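Local atomic coordinates of endo-1,4-beta-xylanase D (Paenibacillus polymyxa, PDB entry 1W0N), a protein that probably hydrolyses the beta-1,4-linked backbone of xylan, and binds carbohydrate, probably xylan, through a calcium-dependent family 36 module. Residues V15-G28 with D35-Y48. Sequence-based numbering, arbitrary orientation. Where two conformers were deposited one is given.
Sequences VEAENMKIGGTYAG and DGVALYANADYVSY. With CA (calcium ion), chain B; MG (magnesium ion), chain C.
Asp44 OD1 accepts the backbone N-H of Tyr26 at 2.9 Å through its syn lone pair, a weak bond from Ala27 N at 3.1 Å and a water bridging to Thr25 N. Within this beta-sandwich module the carboxylate joins the loop after strand 21-23 to the turn before strand 45-48, since its OD2 takes Tyr40 N on the anti lone pair and Ala41 N from above the plane. With an alanine in place of Asp44, these four amides would probably lose their shared acceptor and both loops could shift. Tyr40 O binds magnesium at 2.1 Å, with Asp121 and four waters completing the site. At the other end calcium links the segments: Glu18 chelates it with both carboxylate oxygens, swung toward the ion by the bend at chi2 (-89°), while Glu16 OE1, Asp35 O and Asp125 add ligands. Strands 21-23 and 45-48 pair antiparallel, their axes 4.8 Å apart at 151°. Ile22 CD1 meets Val37 CG2 tip to tip at 3.7 Å, bridging the two sheets. On the face opposite Ile22, Gly23 CA lies over the Tyr45 ring, 3.8 Å from its centroid. Val15 CG1 makes a CH-pi contact over the Tyr48 ring, 9° off its normal.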
loop_
_atom_site.group_PDB
_atom_site.type_symbol
_atom_site.label_atom_id
_atom_site.label_comp_id
_atom_site.label_asym_id
_atom_site.label_seq_id
_atom_site.Cartn_x
_atom_site.Cartn_y
_atom_site.Cartn_z
ATOM N N VAL A 15 5.424 2.753 8.612
ATOM C CA VAL A 15 6.320 3.296 7.597
ATOM C C VAL A 15 5.499 4.204 6.689
ATOM O O VAL A 15 4.454 3.815 6.156
ATOM C CB VAL A 15 7.006 2.185 6.785
ATOM C CG1 VAL A 15 7.919 2.777 5.727
ATOM C CG2 VAL A 15 7.801 1.273 7.710
ATOM N N GLU A 16 5.969 5.444 6.539
ATOM C CA GLU A 16 5.294 6.417 5.691
ATOM C C GLU A 16 5.570 6.114 4.229
ATOM O O GLU A 16 6.716 5.853 3.837
ATOM C CB GLU A 16 5.796 7.819 6.025
ATOM C CG GLU A 16 5.502 8.280 7.437
ATOM C CD GLU A 16 4.039 8.540 7.739
ATOM O OE1 GLU A 16 3.237 8.611 6.790
ATOM O OE2 GLU A 16 3.699 8.689 8.921
ATOM N N ALA A 17 4.530 6.153 3.383
ATOM C CA ALA A 17 4.712 5.869 1.970
ATOM C C ALA A 17 5.733 6.802 1.328
ATOM O O ALA A 17 6.521 6.390 0.472
ATOM C CB ALA A 17 3.379 5.956 1.242
ATOM N N GLU A 18 5.704 8.074 1.741
ATOM C CA GLU A 18 6.575 9.085 1.191
ATOM C C GLU A 18 8.053 8.844 1.538
ATOM O O GLU A 18 8.909 9.516 0.959
ATOM C CB GLU A 18 6.112 10.481 1.613
ATOM C CG GLU A 18 6.060 10.765 3.109
ATOM C CD GLU A 18 4.736 10.424 3.807
ATOM O OE1 GLU A 18 4.043 9.456 3.388
ATOM O OE2 GLU A 18 4.388 11.087 4.806
ATOM N N ASN A 19 8.348 7.904 2.437
ATOM C CA ASN A 19 9.716 7.522 2.756
ATOM C C ASN A 19 10.169 6.233 2.072
ATOM O O ASN A 19 11.300 5.783 2.277
ATOM C CB ASN A 19 9.891 7.406 4.268
ATOM C CG ASN A 19 9.740 8.735 4.961
ATOM O OD1 ASN A 19 9.996 9.793 4.363
ATOM N ND2 ASN A 19 9.353 8.704 6.219
ATOM N N MET A 20 9.308 5.645 1.256
ATOM C CA MET A 20 9.609 4.410 0.539
ATOM C C MET A 20 10.244 4.713 -0.811
ATOM O O MET A 20 10.267 5.854 -1.274
ATOM C CB MET A 20 8.309 3.613 0.338
ATOM C CG MET A 20 7.663 3.184 1.635
ATOM S SD MET A 20 6.158 2.277 1.262
ATOM C CE MET A 20 5.471 2.083 2.910
ATOM N N LYS A 21 10.748 3.669 -1.463
ATOM C CA LYS A 21 11.156 3.774 -2.850
ATOM C C LYS A 21 9.892 3.928 -3.707
ATOM O O LYS A 21 8.910 3.218 -3.486
ATOM C CB LYS A 21 11.928 2.536 -3.285
ATOM C CG LYS A 21 12.484 2.608 -4.655
ATOM C CD LYS A 21 13.281 1.369 -4.996
ATOM C CE LYS A 21 13.766 1.347 -6.415
ATOM N NZ LYS A 21 14.471 2.599 -6.733
ATOM N N ILE A 22 9.919 4.871 -4.642
ATOM C CA ILE A 22 8.790 5.173 -5.513
ATOM C C ILE A 22 9.214 4.824 -6.907
ATOM O O ILE A 22 10.249 5.310 -7.384
ATOM C CB ILE A 22 8.408 6.653 -5.408
ATOM C CG1 ILE A 22 8.067 7.051 -3.984
ATOM C CG2 ILE A 22 7.254 6.958 -6.355
ATOM C CD1 ILE A 22 7.922 8.522 -3.750
ATOM N N GLY A 23 8.437 4.014 -7.617
ATOM C CA GLY A 23 8.756 3.660 -8.969
ATOM C C GLY A 23 7.558 3.651 -9.874
ATOM O O GLY A 23 6.422 3.784 -9.434
ATOM N N GLY A 24 7.840 3.487 -11.151
ATOM C CA GLY A 24 6.838 3.495 -12.204
ATOM C C GLY A 24 6.824 4.792 -12.986
ATOM O O GLY A 24 7.482 5.786 -12.657
ATOM N N THR A 25 6.013 4.807 -14.035
ATOM C CA THR A 25 5.911 5.949 -14.929
ATOM C C THR A 25 5.370 7.192 -14.269
ATOM O O THR A 25 5.819 8.305 -14.586
ATOM C CB THR A 25 5.056 5.581 -16.141
ATOM O OG1 THR A 25 5.707 4.542 -16.860
ATOM C CG2 THR A 25 4.912 6.748 -17.135
ATOM N N TYR A 26 4.386 7.031 -13.390
ATOM C CA TYR A 26 3.619 8.181 -12.938
ATOM C C TYR A 26 3.738 8.455 -11.444
ATOM O O TYR A 26 3.455 9.586 -11.013
ATOM C CB TYR A 26 2.126 7.989 -13.247
ATOM C CG TYR A 26 1.845 7.768 -14.687
ATOM C CD1 TYR A 26 1.771 8.830 -15.598
ATOM C CD2 TYR A 26 1.639 6.475 -15.178
ATOM C CE1 TYR A 26 1.503 8.617 -16.920
ATOM C CE2 TYR A 26 1.379 6.244 -16.497
ATOM C CZ TYR A 26 1.290 7.301 -17.370
ATOM O OH TYR A 26 1.019 7.046 -18.666
ATOM N N ALA A 27 4.083 7.451 -10.635
ATOM C CA ALA A 27 3.971 7.581 -9.187
ATOM C C ALA A 27 4.846 8.714 -8.670
ATOM O O ALA A 27 5.965 8.941 -9.155
ATOM C CB ALA A 27 4.362 6.293 -8.512
ATOM N N GLY A 28 4.359 9.389 -7.644
ATOM C CA GLY A 28 5.108 10.465 -7.028
ATOM C C GLY A 28 4.537 10.862 -5.699
ATOM O O GLY A 28 3.377 10.565 -5.372
ATOM N N ASP A 35 0.209 13.722 3.218
ATOM C CA ASP A 35 1.562 13.460 2.753
ATOM C C ASP A 35 1.692 11.958 2.497
ATOM O O ASP A 35 1.419 11.138 3.379
ATOM C CB ASP A 35 2.580 13.956 3.760
ATOM C CG ASP A 35 2.480 15.465 3.923
ATOM O OD1 ASP A 35 2.637 16.167 2.903
ATOM O OD2 ASP A 35 2.145 15.980 4.990
ATOM N N GLY A 36 2.052 11.601 1.280
ATOM C CA GLY A 36 2.052 10.202 0.890
ATOM C C GLY A 36 2.528 10.064 -0.524
ATOM O O GLY A 36 3.326 10.883 -1.010
ATOM N N VAL A 37 2.046 9.021 -1.209
ATOM C CA VAL A 37 2.394 8.752 -2.586
ATOM C C VAL A 37 1.117 8.398 -3.338
ATOM O O VAL A 37 0.246 7.699 -2.795
ATOM C CB VAL A 37 3.444 7.620 -2.708
ATOM C CG1 VAL A 37 3.777 7.308 -4.162
ATOM C CG2 VAL A 37 4.706 7.998 -1.949
ATOM N N ALA A 38 1.029 8.840 -4.598
ATOM C CA ALA A 38 -0.057 8.448 -5.485
ATOM C C ALA A 38 0.421 7.384 -6.466
ATOM O O ALA A 38 1.542 7.449 -7.004
ATOM C CB ALA A 38 -0.562 9.646 -6.271
ATOM N N LEU A 39 -0.483 6.438 -6.726
ATOM C CA LEU A 39 -0.313 5.346 -7.683
ATOM C C LEU A 39 -1.418 5.476 -8.731
ATOM O O LEU A 39 -2.609 5.546 -8.371
ATOM C CB LEU A 39 -0.440 4.001 -6.973
ATOM C CG LEU A 39 0.479 3.784 -5.770
ATOM C CD1 LEU A 39 0.101 2.498 -5.062
ATOM C CD2 LEU A 39 1.942 3.777 -6.169
ATOM N N TYR A 40 -1.035 5.523 -10.000
ATOM C CA TYR A 40 -1.962 5.876 -11.074
ATOM C C TYR A 40 -2.163 4.805 -12.129
ATOM O O TYR A 40 -3.200 4.782 -12.820
ATOM C CB TYR A 40 -1.485 7.126 -11.827
ATOM C CG TYR A 40 -1.187 8.335 -10.963
ATOM C CD1 TYR A 40 -2.155 9.300 -10.707
ATOM C CD2 TYR A 40 0.087 8.549 -10.453
ATOM C CE1 TYR A 40 -1.850 10.443 -9.981
ATOM C CE2 TYR A 40 0.404 9.693 -9.731
ATOM C CZ TYR A 40 -0.570 10.637 -9.503
ATOM O OH TYR A 40 -0.264 11.790 -8.806
ATOM N N ALA A 41 -1.157 3.958 -12.351
ATOM C CA ALA A 41 -1.186 3.015 -13.452
ATOM C C ALA A 41 -0.448 1.766 -13.069
ATOM O O ALA A 41 0.244 1.713 -12.044
ATOM C CB ALA A 41 -0.564 3.636 -14.676
ATOM N N ASN A 42 -0.612 0.689 -13.798
ATOM C CA ASN A 42 -0.100 -0.577 -13.364
ATOM C C ASN A 42 1.362 -0.811 -12.807
ATOM O O ASN A 42 1.468 -1.553 -11.837
ATOM C CB ASN A 42 -0.435 -1.583 -14.482
ATOM C CG ASN A 42 -1.822 -2.154 -14.323
ATOM O OD1 ASN A 42 -2.266 -2.944 -15.185
ATOM N ND2 ASN A 42 -2.507 -1.846 -13.245
ATOM N N ALA A 43 2.505 -0.386 -13.327
ATOM C CA ALA A 43 3.926 -0.300 -13.080
ATOM C C ALA A 43 4.271 0.696 -12.001
ATOM O O ALA A 43 5.404 0.725 -11.552
ATOM C CB ALA A 43 4.711 -0.000 -14.323
ATOM N N ASP A 44 3.293 1.509 -11.494
ATOM C CA ASP A 44 3.549 2.343 -10.343
ATOM C C ASP A 44 3.660 1.503 -9.082
ATOM O O ASP A 44 2.929 0.524 -8.917
ATOM C CB ASP A 44 2.421 3.375 -10.160
ATOM C CG ASP A 44 2.445 4.491 -11.195
ATOM O OD1 ASP A 44 3.505 4.703 -11.854
ATOM O OD2 ASP A 44 1.399 5.180 -11.324
ATOM N N TYR A 45 4.540 1.871 -8.173
ATOM C CA TYR A 45 4.627 1.166 -6.890
ATOM C C TYR A 45 5.338 2.022 -5.868
ATOM O O TYR A 45 6.061 2.959 -6.202
ATOM C CB TYR A 45 5.380 -0.189 -7.046
ATOM C CG TYR A 45 6.848 -0.042 -7.407
ATOM C CD1 TYR A 45 7.272 0.015 -8.720
ATOM C CD2 TYR A 45 7.796 0.057 -6.405
ATOM C CE1 TYR A 45 8.626 0.154 -9.038
ATOM C CE2 TYR A 45 9.140 0.211 -6.704
ATOM C CZ TYR A 45 9.581 0.241 -8.020
ATOM O OH TYR A 45 10.885 0.376 -8.322
ATOM N N VAL A 46 5.147 1.635 -4.587
ATOM C CA VAL A 46 6.069 2.002 -3.522
ATOM C C VAL A 46 6.580 0.728 -2.879
ATOM O O VAL A 46 5.844 -0.269 -2.787
ATOM C CB VAL A 46 5.451 2.920 -2.430
ATOM C CG1 VAL A 46 5.165 4.292 -3.012
ATOM C CG2 VAL A 46 4.194 2.324 -1.819
ATOM N N SER A 47 7.832 0.735 -2.429
ATOM C CA SER A 47 8.390 -0.450 -1.804
ATOM C C SER A 47 9.480 -0.112 -0.817
ATOM O O SER A 47 10.122 0.936 -0.895
ATOM C CB SER A 47 8.931 -1.418 -2.836
ATOM O OG SER A 47 10.046 -0.884 -3.500
ATOM N N TYR A 48 9.717 -1.035 0.115
ATOM C CA TYR A 48 10.852 -0.944 1.015
ATOM C C TYR A 48 11.095 -2.342 1.576
ATOM O O TYR A 48 10.280 -3.244 1.423
ATOM C CB TYR A 48 10.617 0.092 2.137
ATOM C CG TYR A 48 9.744 -0.390 3.239
ATOM C CD1 TYR A 48 8.362 -0.481 3.102
ATOM C CD2 TYR A 48 10.319 -0.842 4.427
ATOM C CE1 TYR A 48 7.584 -1.004 4.130
ATOM C CE2 TYR A 48 9.552 -1.356 5.451
ATOM C CZ TYR A 48 8.179 -1.449 5.303
ATOM O OH TYR A 48 7.386 -1.953 6.289
HETATM CA CA CA B . 2.260 9.758 5.062
HETATM MG MG MG C . -5.165 5.395 -13.010
HETATM O O HOH W 1 3.753 3.320 -14.315
HETATM O O HOH W 2 1.838 11.513 6.669
HETATM O O HOH W 3 -4.724 7.329 -13.636
HETATM O O HOH W 4 -5.090 4.695 -14.939
HETATM O O HOH W 5 -7.211 5.812 -13.295
HETATM O O HOH W 6 -5.818 3.604 -12.232
#